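Local coordinates for protein 5-formaminoimidazole-4-carboxamide-1-(beta)-D-ribofuranosyl 5'-monophosphate synthetase (PDB 2R7L) that catalyses the ATP- and formate-dependent formylation of AICAR to FAICAR, a folate-independent step of purine biosynthesis, at residues D226-S231 / R314-T319; D150-V155 / Y166-S171. One frame throughout, in Å; residues are numbered along the deposited sequence.

Contact 1 of 2, residues D226-S231 / R314-T319; sequences DKRYES and RVDGGT. With ATP (adenosine-5'-triphosphate), chain E; AMZ (aminoimidazole 4-carboxamide ribonucleotide), chain F.
R228 and D316 meet end-on across this contact, guanidinium against carboxylate. NH1 of R228 reaches OD2 of D316 at 2.9 Å and NH2 of R228 reaches OD1 of D316 at 2.8 Å. Both bonds are nearly straight and use the syn lone pairs, and the two planar groups lie only 11° apart, the classic bidentate salt bridge. The arginine gets there by a bend at chi2 and chi3, which carries its end toward the loop although its CB does not set out that way.

NH1 has a second acceptor in its plane, OD2 of D226 at 3.2 Å, which makes the bridge a three-residue network and fixes the rotation of the guanidinium. OD1 of D226 is hydrogen-bonded to H210. On the loop side, OD2 of D316 also accepts from the backbone N of G318 at 2.7 Å, closing an Asx turn, while the D316 carbonyl receives both N and OG1 of T319. The carboxylate is therefore held from the arginine and from its own chain.

Ligands occupy other sides of R228. The carboxamide N2 of AICAR sits over one guanidinium face, 3.2 Å from NH1 of R228, and the gamma-phosphate O2G of ATP lies at the edge, in weak bonds with NE and NH2. Further along the strand, OE1 of E230 accepts from ribose O2' of ATP at 3.1 Å, and the same oxygen forms a salt bridge with R238 of a neighbouring subunit.

Packing between the segments is slight: the carboxylate of D226 lies against CA of G318, its OD1 3.4 Å from that carbon. This is the catalytic cleft of an ATP-grasp ligase, where strand 219-230 and the loop after strand 306-312 bring ATP and AICAR together.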
loop_
_atom_site.group_PDB
_atom_site.type_symbol
_atom_site.label_atom_id
_atom_site.label_comp_id
_atom_site.label_asym_id
_atom_site.label_seq_id
_atom_site.Cartn_x
_atom_site.Cartn_y
_atom_site.Cartn_z
ATOM N N ASP A 226 -25.154 5.463 -3.495
ATOM C CA ASP A 226 -25.819 4.252 -3.021
ATOM C C ASP A 226 -27.280 4.256 -3.461
ATOM O O ASP A 226 -27.828 5.291 -3.856
ATOM C CB ASP A 226 -25.754 4.151 -1.490
ATOM C CG ASP A 226 -26.635 5.192 -0.792
ATOM O OD1 ASP A 226 -26.257 6.383 -0.810
ATOM O OD2 ASP A 226 -27.692 4.824 -0.213
ATOM N N LYS A 227 -27.905 3.088 -3.401
ATOM C CA LYS A 227 -29.352 3.009 -3.500
ATOM C C LYS A 227 -29.876 2.504 -2.166
ATOM O O LYS A 227 -29.234 1.681 -1.511
ATOM C CB LYS A 227 -29.792 2.129 -4.674
ATOM C CG LYS A 227 -29.601 0.645 -4.487
ATOM C CD LYS A 227 -30.403 -0.128 -5.517
ATOM C CE LYS A 227 -30.489 -1.588 -5.147
ATOM N NZ LYS A 227 -31.558 -2.295 -5.887
ATOM N N ARG A 228 -31.028 3.022 -1.751
ATOM C CA ARG A 228 -31.583 2.698 -0.446
ATOM C C ARG A 228 -32.073 1.264 -0.402
ATOM O O ARG A 228 -32.483 0.707 -1.422
ATOM C CB ARG A 228 -32.754 3.621 -0.110
ATOM C CG ARG A 228 -32.433 5.096 -0.152
ATOM C CD ARG A 228 -31.306 5.425 0.802
ATOM N NE ARG A 228 -31.436 6.772 1.339
ATOM C CZ ARG A 228 -30.411 7.548 1.672
ATOM N NH1 ARG A 228 -29.167 7.117 1.515
ATOM N NH2 ARG A 228 -30.633 8.763 2.157
ATOM N N TYR A 229 -32.036 0.686 0.796
ATOM C CA TYR A 229 -32.550 -0.651 1.057
ATOM C C TYR A 229 -33.544 -0.446 2.188
ATOM O O TYR A 229 -33.157 -0.268 3.349
ATOM C CB TYR A 229 -31.410 -1.577 1.484
ATOM C CG TYR A 229 -31.673 -3.048 1.314
ATOM C CD1 TYR A 229 -32.432 -3.515 0.256
ATOM C CD2 TYR A 229 -31.126 -3.977 2.186
ATOM C CE1 TYR A 229 -32.664 -4.848 0.084
ATOM C CE2 TYR A 229 -31.348 -5.331 2.014
ATOM C CZ TYR A 229 -32.123 -5.752 0.959
ATOM O OH TYR A 229 -32.373 -7.086 0.763
ATOM N N GLU A 230 -34.827 -0.447 1.833
ATOM C CA GLU A 230 -35.893 -0.020 2.736
ATOM C C GLU A 230 -36.872 -1.151 3.080
ATOM O O GLU A 230 -37.148 -2.015 2.256
ATOM C CB GLU A 230 -36.614 1.191 2.132
ATOM C CG GLU A 230 -35.734 2.439 2.098
ATOM C CD GLU A 230 -36.196 3.493 1.115
ATOM O OE1 GLU A 230 -36.934 3.155 0.161
ATOM O OE2 GLU A 230 -35.802 4.668 1.295
ATOM N N SER A 231 -37.357 -1.151 4.318
ATOM C CA SER A 231 -38.314 -2.149 4.795
ATOM C C SER A 231 -39.630 -1.439 5.166
ATOM O O SER A 231 -39.600 -0.412 5.827
ATOM C CB SER A 231 -37.742 -2.868 6.015
ATOM O OG SER A 231 -38.501 -4.019 6.351
ATOM N N ARG A 314 -25.622 18.034 5.165
ATOM C CA ARG A 314 -24.456 17.442 5.795
ATOM C C ARG A 314 -24.311 15.999 5.307
ATOM O O ARG A 314 -24.870 15.636 4.275
ATOM C CB ARG A 314 -24.553 17.532 7.317
ATOM C CG ARG A 314 -25.957 17.395 7.852
ATOM C CD ARG A 314 -26.458 15.991 7.677
ATOM N NE ARG A 314 -27.871 15.892 8.005
ATOM C CZ ARG A 314 -28.548 14.752 8.032
ATOM N NH1 ARG A 314 -29.839 14.755 8.342
ATOM N NH2 ARG A 314 -27.929 13.611 7.753
ATOM N N VAL A 315 -23.568 15.177 6.036
ATOM C CA VAL A 315 -23.278 13.830 5.563
ATOM C C VAL A 315 -24.528 12.950 5.613
ATOM O O VAL A 315 -25.218 12.915 6.624
ATOM C CB VAL A 315 -22.100 13.190 6.343
ATOM C CG1 VAL A 315 -22.471 12.952 7.811
ATOM C CG2 VAL A 315 -21.625 11.906 5.662
ATOM N N ASP A 316 -24.814 12.269 4.502
ATOM C CA ASP A 316 -25.938 11.338 4.403
ATOM C C ASP A 316 -25.531 9.914 4.795
ATOM O O ASP A 316 -24.399 9.485 4.544
ATOM C CB ASP A 316 -26.510 11.354 2.979
ATOM C CG ASP A 316 -27.640 10.345 2.786
ATOM O OD1 ASP A 316 -28.818 10.747 2.892
ATOM O OD2 ASP A 316 -27.354 9.152 2.543
ATOM N N GLY A 317 -26.464 9.180 5.393
ATOM C CA GLY A 317 -26.192 7.829 5.888
ATOM C C GLY A 317 -25.667 6.851 4.851
ATOM O O GLY A 317 -25.009 5.873 5.194
ATOM N N GLY A 318 -25.967 7.106 3.582
ATOM C CA GLY A 318 -25.571 6.202 2.513
ATOM C C GLY A 318 -24.079 6.144 2.220
ATOM O O GLY A 318 -23.625 5.264 1.475
ATOM N N THR A 319 -23.318 7.087 2.785
ATOM C CA THR A 319 -21.862 7.088 2.654
ATOM C C THR A 319 -21.267 5.855 3.322
ATOM O O THR A 319 -20.120 5.496 3.071
ATOM C CB THR A 319 -21.208 8.350 3.260
ATOM O OG1 THR A 319 -21.719 8.565 4.578
ATOM C CG2 THR A 319 -21.493 9.583 2.407
HETATM P PG ATP E . -34.409 8.656 4.568
HETATM O O1G ATP E . -33.572 9.525 5.480
HETATM O O2G ATP E . -33.858 8.514 3.163
HETATM O O3G ATP E . -34.830 7.350 5.199
HETATM P PB ATP E . -35.930 10.828 3.521
HETATM O O1B ATP E . -34.555 11.300 3.117
HETATM O O2B ATP E . -36.833 11.790 4.261
HETATM O O3B ATP E . -35.799 9.480 4.408
HETATM P PA ATP E . -38.256 10.240 1.931
HETATM O O1A ATP E . -38.704 11.444 1.144
HETATM O O2A ATP E . -38.919 9.839 3.221
HETATM O O3A ATP E . -36.654 10.353 2.156
HETATM O "O5'" ATP E . -38.336 8.987 0.938
HETATM C "C5'" ATP E . -38.343 7.673 1.470
HETATM C "C4'" ATP E . -38.408 6.701 0.304
HETATM O "O4'" ATP E . -39.664 6.819 -0.374
HETATM C "C3'" ATP E . -37.352 6.979 -0.752
HETATM O "O3'" ATP E . -36.111 6.333 -0.453
HETATM C "C2'" ATP E . -37.995 6.439 -2.015
HETATM O "O2'" ATP E . -37.753 5.038 -2.136
HETATM C "C1'" ATP E . -39.485 6.659 -1.785
HETATM N N9 ATP E . -39.859 7.925 -2.442
HETATM C C8 ATP E . -39.767 9.143 -1.874
HETATM N N7 ATP E . -40.172 10.109 -2.735
HETATM C C5 ATP E . -40.550 9.503 -3.876
HETATM C C6 ATP E . -41.091 9.941 -5.181
HETATM N N6 ATP E . -41.312 11.252 -5.448
HETATM N N1 ATP E . -41.338 8.987 -6.100
HETATM C C2 ATP E . -41.115 7.677 -5.849
HETATM N N3 ATP E . -40.636 7.212 -4.684
HETATM C C4 ATP E . -40.327 8.062 -3.682
HETATM O O5 AMZ F . -28.252 4.321 5.920
HETATM C C6 AMZ F . -28.913 5.329 5.655
HETATM N N2 AMZ F . -29.198 5.738 4.422
HETATM C C3A AMZ F . -29.479 6.197 6.767
HETATM C C7A AMZ F . -30.331 7.278 6.628
HETATM N N3 AMZ F . -30.823 7.786 5.496
HETATM N N1 AMZ F . -29.245 6.019 8.061
HETATM C C5 AMZ F . -29.926 6.970 8.717
HETATM N N AMZ F . -30.587 7.734 7.841
HETATM C C1 AMZ F . -31.444 8.900 8.169
HETATM C C2 AMZ F . -32.896 8.510 8.446
HETATM C C3 AMZ F . -32.984 8.520 9.961
HETATM O O2 AMZ F . -34.272 8.991 10.354
HETATM O O1 AMZ F . -33.734 9.536 7.900
HETATM O O AMZ F . -30.894 9.414 9.394
HETATM C C AMZ F . -31.948 9.572 10.348
HETATM C C4 AMZ F . -31.334 9.293 11.734
HETATM O O3 AMZ F . -30.761 7.990 11.764
HETATM P P AMZ F . -30.980 7.067 13.029
HETATM O OP1 AMZ F . -30.349 7.564 14.279
HETATM O O4 AMZ F . -32.567 6.905 13.231
HETATM O OP2 AMZ F . -30.422 5.594 12.647
#

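Contact 2 of 2, residues D150-V155 / Y166-S171; sequences DGTVIV and YFIASS. With ATP (adenosine-5'-triphosphate), chain E.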
loop_
_atom_site.group_PDB
_atom_site.type_symbol
_atom_site.label_atom_id
_atom_site.label_comp_id
_atom_site.label_asym_id
_atom_site.label_seq_id
_atom_site.Cartn_x
_atom_site.Cartn_y
_atom_site.Cartn_z
ATOM N N ASP A 150 -53.885 13.398 -10.534
ATOM C CA ASP A 150 -54.206 13.044 -11.913
ATOM C C ASP A 150 -53.254 11.961 -12.410
ATOM O O ASP A 150 -53.208 11.647 -13.598
ATOM C CB ASP A 150 -54.112 14.277 -12.812
ATOM C CG ASP A 150 -52.716 14.879 -12.836
ATOM O OD1 ASP A 150 -51.820 14.346 -12.148
ATOM O OD2 ASP A 150 -52.510 15.887 -13.543
ATOM N N GLY A 151 -52.479 11.404 -11.489
ATOM C CA GLY A 151 -51.533 10.348 -11.819
ATOM C C GLY A 151 -51.192 9.579 -10.564
ATOM O O GLY A 151 -51.879 9.701 -9.552
ATOM N N THR A 152 -50.133 8.784 -10.620
ATOM C CA THR A 152 -49.698 8.059 -9.442
ATOM C C THR A 152 -48.912 9.014 -8.550
ATOM O O THR A 152 -48.082 9.794 -9.025
ATOM C CB THR A 152 -48.867 6.814 -9.808
ATOM O OG1 THR A 152 -49.610 6.014 -10.734
ATOM C CG2 THR A 152 -48.570 5.975 -8.572
ATOM N N VAL A 153 -49.206 8.982 -7.258
ATOM C CA VAL A 153 -48.541 9.869 -6.327
ATOM C C VAL A 153 -48.059 9.089 -5.121
ATOM O O VAL A 153 -48.566 8.000 -4.832
ATOM C CB VAL A 153 -49.467 11.023 -5.850
ATOM C CG1 VAL A 153 -49.809 11.955 -7.001
ATOM C CG2 VAL A 153 -50.725 10.476 -5.203
ATOM N N ILE A 154 -47.070 9.644 -4.426
ATOM C CA ILE A 154 -46.683 9.119 -3.127
ATOM C C ILE A 154 -47.077 10.153 -2.081
ATOM O O ILE A 154 -46.979 11.360 -2.320
ATOM C CB ILE A 154 -45.163 8.780 -3.055
ATOM C CG1 ILE A 154 -44.805 8.144 -1.706
ATOM C CG2 ILE A 154 -44.327 10.013 -3.319
ATOM C CD1 ILE A 154 -43.444 7.448 -1.691
ATOM N N VAL A 155 -47.549 9.684 -0.936
ATOM C CA VAL A 155 -48.014 10.594 0.100
ATOM C C VAL A 155 -47.202 10.421 1.374
ATOM O O VAL A 155 -47.150 9.330 1.945
ATOM C CB VAL A 155 -49.524 10.415 0.398
ATOM C CG1 VAL A 155 -50.012 11.537 1.291
ATOM C CG2 VAL A 155 -50.323 10.392 -0.902
ATOM N N TYR A 166 -46.302 6.103 4.885
ATOM C CA TYR A 166 -46.436 6.451 3.473
ATOM C C TYR A 166 -47.461 5.580 2.746
ATOM O O TYR A 166 -47.773 4.469 3.180
ATOM C CB TYR A 166 -45.075 6.313 2.776
ATOM C CG TYR A 166 -44.034 7.338 3.188
ATOM C CD1 TYR A 166 -44.062 7.926 4.451
ATOM C CD2 TYR A 166 -43.009 7.700 2.323
ATOM C CE1 TYR A 166 -43.111 8.861 4.831
ATOM C CE2 TYR A 166 -42.048 8.632 2.694
ATOM C CZ TYR A 166 -42.104 9.208 3.950
ATOM O OH TYR A 166 -41.157 10.137 4.328
ATOM N N PHE A 167 -47.990 6.093 1.639
ATOM C CA PHE A 167 -48.794 5.266 0.737
ATOM C C PHE A 167 -48.827 5.814 -0.679
ATOM O O PHE A 167 -48.483 6.978 -0.921
ATOM C CB PHE A 167 -50.214 4.989 1.286
ATOM C CG PHE A 167 -51.116 6.200 1.338
ATOM C CD1 PHE A 167 -51.377 6.834 2.546
ATOM C CD2 PHE A 167 -51.732 6.683 0.184
ATOM C CE1 PHE A 167 -52.219 7.937 2.600
ATOM C CE2 PHE A 167 -52.572 7.787 0.229
ATOM C CZ PHE A 167 -52.814 8.416 1.439
ATOM N N ILE A 168 -49.220 4.953 -1.609
ATOM C CA ILE A 168 -49.306 5.295 -3.025
ATOM C C ILE A 168 -50.774 5.403 -3.436
ATOM O O ILE A 168 -51.602 4.591 -3.019
ATOM C CB ILE A 168 -48.637 4.203 -3.893
ATOM C CG1 ILE A 168 -47.157 4.059 -3.517
ATOM C CG2 ILE A 168 -48.823 4.498 -5.387
ATOM C CD1 ILE A 168 -46.504 2.813 -4.060
ATOM N N ALA A 169 -51.092 6.402 -4.251
ATOM C CA ALA A 169 -52.455 6.584 -4.724
ATOM C C ALA A 169 -52.463 6.925 -6.201
ATOM O O ALA A 169 -51.558 7.596 -6.692
ATOM C CB ALA A 169 -53.158 7.673 -3.917
ATOM N N SER A 170 -53.483 6.463 -6.917
ATOM C CA SER A 170 -53.630 6.809 -8.329
ATOM C C SER A 170 -54.905 7.609 -8.630
ATOM O O SER A 170 -55.181 7.933 -9.786
ATOM C CB SER A 170 -53.541 5.564 -9.217
ATOM O OG SER A 170 -52.196 5.117 -9.342
ATOM N N SER A 171 -55.660 7.941 -7.585
ATOM C CA SER A 171 -56.846 8.788 -7.719
ATOM C C SER A 171 -57.202 9.434 -6.389
ATOM O O SER A 171 -56.717 9.020 -5.331
ATOM C CB SER A 171 -58.046 7.982 -8.223
ATOM O OG SER A 171 -58.400 6.964 -7.296
HETATM P PG ATP E . -34.409 8.656 4.568
HETATM O O1G ATP E . -33.572 9.525 5.480
HETATM O O2G ATP E . -33.858 8.514 3.163
HETATM O O3G ATP E . -34.830 7.350 5.199
HETATM P PB ATP E . -35.930 10.828 3.521
HETATM O O1B ATP E . -34.555 11.300 3.117
HETATM O O2B ATP E . -36.833 11.790 4.261
HETATM O O3B ATP E . -35.799 9.480 4.408
HETATM P PA ATP E . -38.256 10.240 1.931
HETATM O O1A ATP E . -38.704 11.444 1.144
HETATM O O2A ATP E . -38.919 9.839 3.221
HETATM O O3A ATP E . -36.654 10.353 2.156
HETATM O "O5'" ATP E . -38.336 8.987 0.938
HETATM C "C5'" ATP E . -38.343 7.673 1.470
HETATM C "C4'" ATP E . -38.408 6.701 0.304
HETATM O "O4'" ATP E . -39.664 6.819 -0.374
HETATM C "C3'" ATP E . -37.352 6.979 -0.752
HETATM O "O3'" ATP E . -36.111 6.333 -0.453
HETATM C "C2'" ATP E . -37.995 6.439 -2.015
HETATM O "O2'" ATP E . -37.753 5.038 -2.136
HETATM C "C1'" ATP E . -39.485 6.659 -1.785
HETATM N N9 ATP E . -39.859 7.925 -2.442
HETATM C C8 ATP E . -39.767 9.143 -1.874
HETATM N N7 ATP E . -40.172 10.109 -2.735
HETATM C C5 ATP E . -40.550 9.503 -3.876
HETATM C C6 ATP E . -41.091 9.941 -5.181
HETATM N N6 ATP E . -41.312 11.252 -5.448
HETATM N N1 ATP E . -41.338 8.987 -6.100
HETATM C C2 ATP E . -41.115 7.677 -5.849
HETATM N N3 ATP E . -40.636 7.212 -4.684
HETATM C C4 ATP E . -40.327 8.062 -3.682
#
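V153 and A169, like V155 and F167, form hydrogen-bonded antiparallel pairs, with the non-hydrogen-bonded pair I154 and I168 between them. N of V153 gives to O of A169 at 2.8 Å and N of A169 returns to O of V153 at 3.0 Å. Toward the loop end N of V155 reaches O of F167 at 2.9 Å, but the return bond from F167 is weak. CA-H...O contacts, such as CA of I168 to O of V153, supplement these bonds. Beyond the strands, the hydroxyls of T152 and S170 share a hydrogen bond, OG1 to OG 3.1 Å.

Apolar contacts run mostly along the face of V153, V155, F167 and A169. Here V155 lies alongside F167, its CB over the ring face in a CH-pi contact, 4.1 Å from the centroid; F175 of helix 172-184 meets the same ring edge-to-face. V153 CG2 and A169 CB continue this face. Where the strand pairing ends, CG2 of I168 touches CG2 of T152 at 3.5 Å.

Two side chains serve the nucleotide. With CG1 anti to the backbone N (chi1 -176°), I154 brings CD1 to 3.7 Å from N9 of ATP, its CG2 also meeting the adenine. Y166 OH donates to alpha-phosphate O2A of ATP at 2.5 Å. This is the beta hairpin of an ATP-grasp fold, lying beside the adenine and alpha-phosphate.

One ATP molecule joins the two contacts, whose centres lie about 23 Å apart and whose nearest atoms, about 8 Å apart, do not touch. Contact 2 attends to the adenine and alpha-phosphate, contact 1 to the ribose hydroxyls and gamma-phosphate, so the nucleotide runs from the hairpin into the cleft where AICAR is bound. Contact 1 also borders AICAR directly, whereas the side chain of Y166 stays about 8 Å from it. The strands of the two contacts belong to different antiparallel sheets of the ATP-grasp region. K156, E199 and Q297 add further bonds to ATP. Both contacts also meet the same neighbouring subunit, whose R238 bonds to ATP, so the nucleotide site draws on more than one chain of the hexamer.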